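Local coordinates for protein terminal uridylyltransferase 1 (Trypanosoma brucei, PDB 5IDO) that adds uridines to the 3' ends of guide, ribosomal and some messenger RNAs in the mitochondrion, using UTP, as part of RNA editing, at residues I174-A179 / D284-F289; S297-K302 / V356-I361; S336-I341 / L463-P468. All coordinates share one frame; numbering follows the deposited sequence.

Contact 1: residues I174-A179 / D284-F289; sequences IIKHHA and DFALSF. Unlike the reference sequence in segment 284-289: A286 (reference Asp).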
loop_
_atom_site.group_PDB
_atom_site.type_symbol
_atom_site.label_atom_id
_atom_site.label_comp_id
_atom_site.label_asym_id
_atom_site.label_seq_id
_atom_site.Cartn_x
_atom_site.Cartn_y
_atom_site.Cartn_z
ATOM N N ILE A 174 -8.139 12.315 -4.672
ATOM C CA ILE A 174 -8.584 11.223 -3.817
ATOM C C ILE A 174 -9.405 11.732 -2.647
ATOM O O ILE A 174 -9.523 12.938 -2.422
ATOM C CB ILE A 174 -7.403 10.405 -3.242
ATOM C CG1 ILE A 174 -6.589 11.254 -2.259
ATOM C CG2 ILE A 174 -6.531 9.841 -4.355
ATOM C CD1 ILE A 174 -5.453 10.506 -1.586
ATOM N N ILE A 175 -9.978 10.789 -1.912
ATOM C CA ILE A 175 -10.599 11.070 -0.632
ATOM C C ILE A 175 -9.774 10.370 0.441
ATOM O O ILE A 175 -9.413 9.207 0.285
ATOM C CB ILE A 175 -12.067 10.576 -0.574
ATOM C CG1 ILE A 175 -12.907 11.247 -1.663
ATOM C CG2 ILE A 175 -12.667 10.827 0.808
ATOM C CD1 ILE A 175 -14.334 10.766 -1.707
ATOM N N LYS A 176 -9.458 11.073 1.519
ATOM C CA LYS A 176 -8.765 10.432 2.628
ATOM C C LYS A 176 -9.635 10.448 3.865
ATOM O O LYS A 176 -10.142 11.494 4.262
ATOM C CB LYS A 176 -7.426 11.112 2.921
ATOM C CG LYS A 176 -6.289 10.644 2.033
ATOM C CD LYS A 176 -4.948 10.813 2.728
ATOM C CE LYS A 176 -4.814 9.869 3.919
ATOM N NZ LYS A 176 -4.663 8.442 3.511
ATOM N N HIS A 177 -9.813 9.281 4.471
ATOM C CA HIS A 177 -10.534 9.200 5.728
ATOM C C HIS A 177 -9.571 8.943 6.871
ATOM O O HIS A 177 -8.849 7.950 6.870
ATOM C CB HIS A 177 -11.589 8.108 5.681
ATOM C CG HIS A 177 -12.301 7.909 6.981
ATOM N ND1 HIS A 177 -12.182 6.754 7.722
ATOM C CD2 HIS A 177 -13.126 8.724 7.678
ATOM C CE1 HIS A 177 -12.918 6.860 8.815
ATOM N NE2 HIS A 177 -13.499 8.045 8.814
ATOM N N HIS A 178 -9.561 9.856 7.834
ATOM C CA HIS A 178 -8.706 9.753 9.008
ATOM C C HIS A 178 -9.531 9.310 10.211
ATOM O O HIS A 178 -10.192 10.130 10.849
ATOM C CB HIS A 178 -8.033 11.092 9.310
ATOM C CG HIS A 178 -7.413 11.752 8.119
ATOM N ND1 HIS A 178 -6.154 11.428 7.659
ATOM C CD2 HIS A 178 -7.866 12.739 7.309
ATOM C CE1 HIS A 178 -5.866 12.173 6.607
ATOM N NE2 HIS A 178 -6.887 12.980 6.377
ATOM N N ALA A 179 -9.495 8.020 10.516
ATOM C CA ALA A 179 -10.287 7.480 11.613
ATOM C C ALA A 179 -9.813 8.009 12.961
ATOM O O ALA A 179 -8.614 8.199 13.181
ATOM C CB ALA A 179 -10.247 5.959 11.600
ATOM N N ASP A 284 -8.644 3.915 8.665
ATOM C CA ASP A 284 -8.042 4.876 7.761
ATOM C C ASP A 284 -8.072 4.307 6.347
ATOM O O ASP A 284 -7.718 3.151 6.134
ATOM C CB ASP A 284 -6.597 5.197 8.168
ATOM C CG ASP A 284 -6.478 5.674 9.605
ATOM O OD1 ASP A 284 -7.355 6.436 10.066
ATOM O OD2 ASP A 284 -5.496 5.285 10.273
ATOM N N PHE A 285 -8.501 5.103 5.377
ATOM C CA PHE A 285 -8.403 4.661 3.993
ATOM C C PHE A 285 -8.175 5.816 3.035
ATOM O O PHE A 285 -8.453 6.970 3.358
ATOM C CB PHE A 285 -9.647 3.856 3.575
ATOM C CG PHE A 285 -10.954 4.616 3.647
ATOM C CD1 PHE A 285 -11.326 5.503 2.641
ATOM C CD2 PHE A 285 -11.841 4.392 4.689
ATOM C CE1 PHE A 285 -12.533 6.180 2.696
ATOM C CE2 PHE A 285 -13.052 5.060 4.749
ATOM C CZ PHE A 285 -13.400 5.957 3.747
ATOM N N ALA A 286 -7.620 5.488 1.873
ATOM C CA ALA A 286 -7.540 6.411 0.746
ATOM C C ALA A 286 -8.420 5.888 -0.387
ATOM O O ALA A 286 -8.352 4.709 -0.734
ATOM C CB ALA A 286 -6.102 6.573 0.277
ATOM N N LEU A 287 -9.253 6.754 -0.951
ATOM C CA LEU A 287 -10.153 6.349 -2.030
ATOM C C LEU A 287 -9.763 7.042 -3.330
ATOM O O LEU A 287 -9.817 8.265 -3.425
ATOM C CB LEU A 287 -11.610 6.664 -1.655
ATOM C CG LEU A 287 -12.774 6.329 -2.610
ATOM C CD1 LEU A 287 -14.065 6.235 -1.822
ATOM C CD2 LEU A 287 -12.932 7.367 -3.713
ATOM N N SER A 288 -9.368 6.263 -4.331
ATOM C CA SER A 288 -9.040 6.828 -5.636
ATOM C C SER A 288 -9.888 6.179 -6.725
ATOM O O SER A 288 -10.639 5.242 -6.461
ATOM C CB SER A 288 -7.555 6.654 -5.947
ATOM O OG SER A 288 -7.199 5.287 -5.941
ATOM N N PHE A 289 -9.756 6.667 -7.952
ATOM C CA PHE A 289 -10.636 6.224 -9.027
ATOM C C PHE A 289 -9.874 5.571 -10.172
ATOM O O PHE A 289 -10.435 5.333 -11.245
ATOM C CB PHE A 289 -11.462 7.405 -9.552
ATOM C CG PHE A 289 -12.311 8.063 -8.499
ATOM C CD1 PHE A 289 -13.561 7.555 -8.178
ATOM C CD2 PHE A 289 -11.857 9.184 -7.824
ATOM C CE1 PHE A 289 -14.344 8.154 -7.204
ATOM C CE2 PHE A 289 -12.636 9.788 -6.849
ATOM C CZ PHE A 289 -13.882 9.271 -6.541
HETATM O O HOH W 1 -5.929 7.894 12.472
#
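I175 and L287 pair their backbones in both directions: I175 N reaches L287 O at 2.9 Å, and L287 N returns to I175 O. Two residues on, H177 and F285 form a second hydrogen-bonded antiparallel pair, in which the bond from F285 N to H177 O is the longer, 3.2 Å. K176 and A286 between them are a non-hydrogen-bonded pair. The strands run antiparallel at 165°.

Packing is tight on the face that carries I175, H177, F285 and L287. There H177 CB sits over the face of the F285 ring, 3.5 Å from its centroid, a CH-pi contact. The two rings are nearly parallel but slid apart, with little overlap. With CG between the backbone N and the carbonyl carbon (chi1 61°), the F285 ring brings that face to H177 CB. H177 ND1 is held by the carbonyl of I283. Beside this pair I175 and L287 lie alongside each other, CB to CB 4.1 Å, and helix 143-156 covers I175.

The other face, with K176 and A286, is looser and partly exposed. K176 curls at its last two torsions to bring NZ within 4.0 Å of A286 CB. At the partly exposed end, D284 OD1 takes A179 N at 2.7 Å, and a water lies within hydrogen-bonding distance of A179 O and D284 OD1. A286 replaces the native aspartate, a position important for catalysis by similarity; it lies beside D125, while K176 NZ holds D123 in a salt bridge, both aspartates being probable metal ligands. This is the palm sheet of a nucleotidyltransferase, lacking the aspartate that is probably the third catalytic carboxylate, as in related enzymes.

Contact 2: residues S297-K302 / V356-I361; sequences STLLRK and VDPLEI. With UTP (uridine 5'-triphosphate), chain B.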
loop_
_atom_site.group_PDB
_atom_site.type_symbol
_atom_site.label_atom_id
_atom_site.label_comp_id
_atom_site.label_asym_id
_atom_site.label_seq_id
_atom_site.Cartn_x
_atom_site.Cartn_y
_atom_site.Cartn_z
ATOM N N SER A 297 -0.076 -4.350 -7.146
ATOM C CA SER A 297 -0.139 -5.133 -5.929
ATOM C C SER A 297 -0.251 -6.621 -6.246
ATOM O O SER A 297 0.319 -7.461 -5.547
ATOM C CB SER A 297 -1.319 -4.667 -5.079
ATOM O OG SER A 297 -1.295 -3.256 -4.911
ATOM N N THR A 298 -0.973 -6.943 -7.314
ATOM C CA THR A 298 -1.166 -8.338 -7.686
ATOM C C THR A 298 0.160 -8.952 -8.125
ATOM O O THR A 298 0.464 -10.097 -7.791
ATOM C CB THR A 298 -2.217 -8.488 -8.805
ATOM O OG1 THR A 298 -3.410 -7.791 -8.428
ATOM C CG2 THR A 298 -2.558 -9.964 -9.027
ATOM N N LEU A 299 0.953 -8.178 -8.859
ATOM C CA LEU A 299 2.285 -8.615 -9.253
ATOM C C LEU A 299 3.136 -8.861 -8.012
ATOM O O LEU A 299 3.779 -9.900 -7.888
ATOM C CB LEU A 299 2.954 -7.579 -10.157
ATOM C CG LEU A 299 4.360 -7.926 -10.652
ATOM C CD1 LEU A 299 4.345 -9.219 -11.454
ATOM C CD2 LEU A 299 4.937 -6.791 -11.484
ATOM N N LEU A 300 3.117 -7.904 -7.090
ATOM C CA LEU A 300 3.904 -8.009 -5.865
ATOM C C LEU A 300 3.463 -9.214 -5.048
ATOM O O LEU A 300 4.294 -9.948 -4.504
ATOM C CB LEU A 300 3.780 -6.733 -5.024
ATOM C CG LEU A 300 4.312 -5.419 -5.603
ATOM C CD1 LEU A 300 4.042 -4.273 -4.639
ATOM C CD2 LEU A 300 5.791 -5.519 -5.902
ATOM N N ARG A 301 2.152 -9.417 -4.975
ATOM C CA ARG A 301 1.599 -10.536 -4.223
ATOM C C ARG A 301 2.144 -11.874 -4.711
ATOM O O ARG A 301 2.629 -12.682 -3.914
ATOM C CB ARG A 301 0.075 -10.539 -4.309
ATOM C CG ARG A 301 -0.565 -11.670 -3.529
ATOM C CD ARG A 301 -2.071 -11.705 -3.701
ATOM N NE ARG A 301 -2.648 -12.821 -2.961
ATOM C CZ ARG A 301 -2.733 -14.064 -3.426
ATOM N NH1 ARG A 301 -2.277 -14.356 -4.637
ATOM N NH2 ARG A 301 -3.267 -15.017 -2.673
ATOM N N LYS A 302 2.065 -12.095 -6.021
ATOM C CA LYS A 302 2.494 -13.354 -6.631
ATOM C C LYS A 302 3.952 -13.662 -6.309
ATOM O O LYS A 302 4.302 -14.787 -5.956
ATOM C CB LYS A 302 2.295 -13.310 -8.145
ATOM C CG LYS A 302 2.779 -14.555 -8.867
ATOM C CD LYS A 302 2.228 -14.604 -10.290
ATOM C CE LYS A 302 1.907 -16.033 -10.715
ATOM N NZ LYS A 302 2.753 -16.499 -11.849
ATOM N N VAL A 356 8.549 -13.748 -12.528
ATOM C CA VAL A 356 7.177 -13.532 -12.965
ATOM C C VAL A 356 7.137 -12.436 -14.025
ATOM O O VAL A 356 7.557 -11.307 -13.778
ATOM C CB VAL A 356 6.249 -13.133 -11.802
ATOM C CG1 VAL A 356 4.868 -12.782 -12.331
ATOM C CG2 VAL A 356 6.154 -14.253 -10.779
ATOM N N ASP A 357 6.639 -12.771 -15.211
ATOM C CA ASP A 357 6.473 -11.770 -16.259
ATOM C C ASP A 357 5.340 -10.826 -15.879
ATOM O O ASP A 357 4.214 -11.270 -15.667
ATOM C CB ASP A 357 6.192 -12.433 -17.607
ATOM C CG ASP A 357 6.047 -11.427 -18.733
ATOM O OD1 ASP A 357 6.835 -10.455 -18.774
ATOM O OD2 ASP A 357 5.141 -11.609 -19.572
ATOM N N PRO A 358 5.636 -9.521 -15.771
ATOM C CA PRO A 358 4.613 -8.543 -15.384
ATOM C C PRO A 358 3.389 -8.578 -16.300
ATOM O O PRO A 358 2.263 -8.388 -15.835
ATOM C CB PRO A 358 5.346 -7.202 -15.503
ATOM C CG PRO A 358 6.776 -7.541 -15.311
ATOM C CD PRO A 358 6.957 -8.894 -15.946
ATOM N N LEU A 359 3.612 -8.838 -17.585
ATOM C CA LEU A 359 2.524 -8.891 -18.556
ATOM C C LEU A 359 1.573 -10.062 -18.308
ATOM O O LEU A 359 0.461 -10.075 -18.830
ATOM C CB LEU A 359 3.078 -8.973 -19.984
ATOM C CG LEU A 359 3.553 -7.680 -20.659
ATOM C CD1 LEU A 359 2.972 -6.441 -19.982
ATOM C CD2 LEU A 359 5.073 -7.605 -20.722
ATOM N N GLU A 360 1.999 -11.038 -17.510
ATOM C CA GLU A 360 1.173 -12.217 -17.256
ATOM C C GLU A 360 0.173 -11.959 -16.127
ATOM O O GLU A 360 -0.640 -12.822 -15.794
ATOM C CB GLU A 360 2.051 -13.439 -16.953
ATOM C CG GLU A 360 2.337 -13.716 -15.489
ATOM C CD GLU A 360 3.332 -14.849 -15.308
ATOM O OE1 GLU A 360 2.964 -15.882 -14.708
ATOM O OE2 GLU A 360 4.485 -14.705 -15.769
ATOM N N ILE A 361 0.230 -10.762 -15.550
ATOM C CA ILE A 361 -0.834 -10.282 -14.678
ATOM C C ILE A 361 -1.758 -9.396 -15.506
ATOM O O ILE A 361 -1.337 -8.343 -15.985
ATOM C CB ILE A 361 -0.296 -9.491 -13.471
ATOM C CG1 ILE A 361 0.669 -10.350 -12.649
ATOM C CG2 ILE A 361 -1.447 -9.003 -12.606
ATOM C CD1 ILE A 361 0.030 -11.588 -12.044
HETATM P PA UTP B . 3.206 2.368 -1.135
HETATM O O1A UTP B . 4.555 2.711 -1.735
HETATM O O2A UTP B . 2.274 3.490 -0.733
HETATM O O3A UTP B . 3.455 1.341 0.086
HETATM O "O5'" UTP B . 2.448 1.418 -2.186
HETATM P PB UTP B . 2.504 1.210 1.385
HETATM O O1B UTP B . 1.216 1.981 1.200
HETATM O O2B UTP B . 2.420 -0.262 1.728
HETATM O O3B UTP B . 3.454 1.862 2.510
HETATM P PG UTP B . 3.458 3.415 2.934
HETATM O O1G UTP B . 2.526 4.138 1.996
HETATM O O2G UTP B . 4.913 3.773 2.730
HETATM O O3G UTP B . 2.995 3.402 4.372
HETATM C "C5'" UTP B . 1.036 1.272 -2.080
HETATM C "C4'" UTP B . 0.478 0.873 -3.431
HETATM O "O4'" UTP B . 0.409 2.023 -4.277
HETATM C "C1'" UTP B . 0.737 1.663 -5.621
HETATM C "C2'" UTP B . 1.117 0.190 -5.606
HETATM O "O2'" UTP B . -0.003 -0.575 -6.056
HETATM C "C3'" UTP B . 1.374 -0.121 -4.150
HETATM O "O3'" UTP B . 1.041 -1.475 -3.827
HETATM N N1 UTP B . 1.868 2.467 -6.099
HETATM C C6 UTP B . 2.649 3.115 -5.225
HETATM C C2 UTP B . 2.147 2.540 -7.482
HETATM O O2 UTP B . 1.412 1.934 -8.292
HETATM N N3 UTP B . 3.180 3.266 -7.927
HETATM C C4 UTP B . 3.968 3.927 -7.070
HETATM O O4 UTP B . 4.929 4.599 -7.503
HETATM C C5 UTP B . 3.720 3.865 -5.700
#
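L299 CD1 sits in the corner formed by V356, P358 and I361, 3.7 Å from V356 CG1 and 4.0 Å from I361 CG1, while its CD2 turns to P358 CB. With CG anti to the backbone N (chi1 -179°), the leucine leans off the helix, and the L299 and V356 side chains lie alongside each other, pointing opposite ways. One turn along, the K302 chain lies across V356, with CD 3.8 Å from V356 CG1, and carries its ammonium on to E360. On the other flank, I361 CG2 rests against T298 CG2 at 3.9 Å.

The charged end is at the surface. K302 NZ and E360 OE1 form a salt bridge of 2.9 Å, with the nitrogen above the carboxylate plane, 48° out of it. The other oxygen, OE2, receives D357 N, so the glutamate closes its own turn while holding the lysine.

The helix is 292-305, whose first part helps to form the UTP pocket of this terminal uridylyltransferase; the partner is the loop after helix 336-349, with a short 3-10 turn at 358-360. On the ligand side S297 OG receives a hydrogen bond from UTP O3' at 3.1 Å, and the same oxygen is also hydrogen-bonded to G293 O and G110 N.

Further out, the loop is secured to the helix by V356 N on Y303 OH and by I361 O on R295 NE. Y469 binds P358 O through its hydroxyl and packs on L299 and I361, with P468 beside L299.

Contact 3: residues S336-I341 / L463-P468; sequences SYAINI and LCIEDP. With UTP (uridine 5'-triphosphate), chain B.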
loop_
_atom_site.group_PDB
_atom_site.type_symbol
_atom_site.label_atom_id
_atom_site.label_comp_id
_atom_site.label_asym_id
_atom_site.label_seq_id
_atom_site.Cartn_x
_atom_site.Cartn_y
_atom_site.Cartn_z
ATOM N N SER A 336 7.870 2.680 -0.501
ATOM C CA SER A 336 7.847 1.326 0.028
ATOM C C SER A 336 7.692 0.344 -1.125
ATOM O O SER A 336 8.225 -0.764 -1.101
ATOM C CB SER A 336 6.712 1.159 1.040
ATOM O OG SER A 336 6.895 2.003 2.165
ATOM N N TYR A 337 6.945 0.781 -2.132
ATOM C CA TYR A 337 6.740 0.036 -3.365
ATOM C C TYR A 337 8.069 -0.264 -4.060
ATOM O O TYR A 337 8.331 -1.400 -4.462
ATOM C CB TYR A 337 5.809 0.836 -4.273
ATOM C CG TYR A 337 5.599 0.281 -5.658
ATOM C CD1 TYR A 337 4.968 -0.941 -5.854
ATOM C CD2 TYR A 337 5.993 1.006 -6.775
ATOM C CE1 TYR A 337 4.758 -1.436 -7.132
ATOM C CE2 TYR A 337 5.787 0.524 -8.046
ATOM C CZ TYR A 337 5.169 -0.695 -8.222
ATOM O OH TYR A 337 4.975 -1.171 -9.495
ATOM N N ALA A 338 8.910 0.759 -4.173
ATOM C CA ALA A 338 10.232 0.620 -4.774
ATOM C C ALA A 338 11.129 -0.323 -3.970
ATOM O O ALA A 338 11.924 -1.064 -4.544
ATOM C CB ALA A 338 10.892 1.985 -4.913
ATOM N N ILE A 339 11.005 -0.288 -2.646
ATOM C CA ILE A 339 11.798 -1.164 -1.788
ATOM C C ILE A 339 11.437 -2.623 -2.048
ATOM O O ILE A 339 12.315 -3.483 -2.135
ATOM C CB ILE A 339 11.602 -0.837 -0.285
ATOM C CG1 ILE A 339 12.029 0.602 0.014
ATOM C CG2 ILE A 339 12.388 -1.806 0.593
ATOM C CD1 ILE A 339 13.488 0.876 -0.240
ATOM N N ASN A 340 10.140 -2.894 -2.177
ATOM C CA ASN A 340 9.670 -4.241 -2.484
ATOM C C ASN A 340 10.286 -4.768 -3.778
ATOM O O ASN A 340 10.725 -5.912 -3.838
ATOM C CB ASN A 340 8.144 -4.277 -2.583
ATOM C CG ASN A 340 7.468 -4.342 -1.225
ATOM O OD1 ASN A 340 8.017 -4.887 -0.265
ATOM N ND2 ASN A 340 6.265 -3.791 -1.142
ATOM N N ILE A 341 10.322 -3.923 -4.805
ATOM C CA ILE A 341 10.935 -4.284 -6.082
ATOM C C ILE A 341 12.438 -4.582 -5.935
ATOM O O ILE A 341 12.951 -5.516 -6.555
ATOM C CB ILE A 341 10.717 -3.169 -7.131
ATOM C CG1 ILE A 341 9.226 -3.034 -7.448
ATOM C CG2 ILE A 341 11.497 -3.454 -8.411
ATOM C CD1 ILE A 341 8.900 -1.913 -8.413
ATOM N N LEU A 463 20.636 6.085 -9.278
ATOM C CA LEU A 463 20.084 4.831 -8.787
ATOM C C LEU A 463 18.827 4.535 -9.601
ATOM O O LEU A 463 17.874 5.316 -9.579
ATOM C CB LEU A 463 19.760 4.911 -7.289
ATOM C CG LEU A 463 20.867 5.304 -6.299
ATOM C CD1 LEU A 463 20.389 5.171 -4.848
ATOM C CD2 LEU A 463 22.132 4.490 -6.519
ATOM N N CYS A 464 18.826 3.423 -10.329
ATOM C CA CYS A 464 17.733 3.146 -11.255
ATOM C C CYS A 464 16.897 1.922 -10.900
ATOM O O CYS A 464 17.411 0.811 -10.785
ATOM C CB CYS A 464 18.278 2.985 -12.674
ATOM S SG CYS A 464 18.932 4.511 -13.370
ATOM N N ILE A 465 15.598 2.151 -10.731
ATOM C CA ILE A 465 14.621 1.082 -10.572
ATOM C C ILE A 465 13.502 1.277 -11.582
ATOM O O ILE A 465 12.820 2.302 -11.575
ATOM C CB ILE A 465 14.013 1.047 -9.160
ATOM C CG1 ILE A 465 15.105 1.015 -8.094
ATOM C CG2 ILE A 465 13.085 -0.147 -9.016
ATOM C CD1 ILE A 465 14.562 1.123 -6.683
ATOM N N GLU A 466 13.311 0.295 -12.452
ATOM C CA GLU A 466 12.279 0.400 -13.467
ATOM C C GLU A 466 10.912 0.048 -12.902
ATOM O O GLU A 466 10.759 -0.944 -12.181
ATOM C CB GLU A 466 12.596 -0.501 -14.663
ATOM C CG GLU A 466 11.540 -0.439 -15.764
ATOM C CD GLU A 466 11.949 -1.185 -17.018
ATOM O OE1 GLU A 466 12.882 -2.012 -16.950
ATOM O OE2 GLU A 466 11.336 -0.939 -18.076
ATOM N N ASP A 467 9.919 0.868 -13.225
ATOM C CA ASP A 467 8.545 0.541 -12.892
ATOM C C ASP A 467 8.018 -0.489 -13.881
ATOM O O ASP A 467 8.112 -0.304 -15.097
ATOM C CB ASP A 467 7.662 1.785 -12.897
ATOM C CG ASP A 467 6.360 1.564 -12.165
ATOM O OD1 ASP A 467 5.505 0.817 -12.687
ATOM O OD2 ASP A 467 6.196 2.126 -11.067
ATOM N N PRO A 468 7.463 -1.586 -13.354
ATOM C CA PRO A 468 7.009 -2.724 -14.161
ATOM C C PRO A 468 5.921 -2.382 -15.183
ATOM O O PRO A 468 5.866 -3.040 -16.221
ATOM C CB PRO A 468 6.471 -3.705 -13.110
ATOM C CG PRO A 468 6.215 -2.875 -11.892
ATOM C CD PRO A 468 7.267 -1.817 -11.913
HETATM P PA UTP B . 3.206 2.368 -1.135
HETATM O O1A UTP B . 4.555 2.711 -1.735
HETATM O O2A UTP B . 2.274 3.490 -0.733
HETATM O O3A UTP B . 3.455 1.341 0.086
HETATM O "O5'" UTP B . 2.448 1.418 -2.186
HETATM P PB UTP B . 2.504 1.210 1.385
HETATM O O1B UTP B . 1.216 1.981 1.200
HETATM O O2B UTP B . 2.420 -0.262 1.728
HETATM O O3B UTP B . 3.454 1.862 2.510
HETATM P PG UTP B . 3.458 3.415 2.934
HETATM O O1G UTP B . 2.526 4.138 1.996
HETATM O O2G UTP B . 4.913 3.773 2.730
HETATM O O3G UTP B . 2.995 3.402 4.372
HETATM C "C5'" UTP B . 1.036 1.272 -2.080
HETATM C "C4'" UTP B . 0.478 0.873 -3.431
HETATM O "O4'" UTP B . 0.409 2.023 -4.277
HETATM C "C1'" UTP B . 0.737 1.663 -5.621
HETATM C "C2'" UTP B . 1.117 0.190 -5.606
HETATM O "O2'" UTP B . -0.003 -0.575 -6.056
HETATM C "C3'" UTP B . 1.374 -0.121 -4.150
HETATM O "O3'" UTP B . 1.041 -1.475 -3.827
HETATM N N1 UTP B . 1.868 2.467 -6.099
HETATM C C6 UTP B . 2.649 3.115 -5.225
HETATM C C2 UTP B . 2.147 2.540 -7.482
HETATM O O2 UTP B . 1.412 1.934 -8.292
HETATM N N3 UTP B . 3.180 3.266 -7.927
HETATM C C4 UTP B . 3.968 3.927 -7.070
HETATM O O4 UTP B . 4.929 4.599 -7.503
HETATM C C5 UTP B . 3.720 3.865 -5.700
#
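The first turns of helix 336-349 lie beside the irregular chain 463-468, with A338 and I465 the nearest pair at 7.3 Å between CA atoms and no hydrogen bond crossing between the segments. The Y337 ring is layered between two partners: UTP C2 lies over one face and I341 CD1 over the other. D467 OD2 comes to the ring's edge, in its plane, 3.4 Å from CE2. The hydroxyl abuts P468, and its weak hydrogen bond goes to N296. A chi1 of 174° puts CG opposite the backbone N and sends the ring out to the uracil.

Farther along the helix, I341 CG2 meets I465 CG2 at 3.7 Å, the two side chains crossing at a slant. I341 CD1 also ends against P468 CD. D467 OD1 accepts the backbone N of Y469 and E470, which holds its carboxylate in place.

On the phosphate side, S336 OG donates to UTP O2G at 2.7 Å and Y337 N to UTP O1A at 3.1 Å. A helix start gripping the triphosphate, a tyrosine whose face carries the uracil, and I465-P468, assigned to the nucleotide recognition motif, packed around that helix and the tyrosine's outer end together make up the UTP-binding site of a TUTase.

From the N terminus, contact 1 comes first: strand 174-177 meets strand 285-288 after 104 intervening residues that include the separate four-stranded sheet, and so completes the palm sheet. Contact 1 is in series with the other two. The chain then enters helix 292-305, which opens contact 2, and passes through helix 336-349, which opens contact 3, before 356-361 closes contact 2 and 463-468 closes contact 3; these two therefore cross. Their centres are about 14 Å apart and they touch, L300 packing on Y337 and L299 on P468. Both reach UTP, so the two contacts tie helices 292-305 and 336-349 and their returning loops together beside the nucleotide.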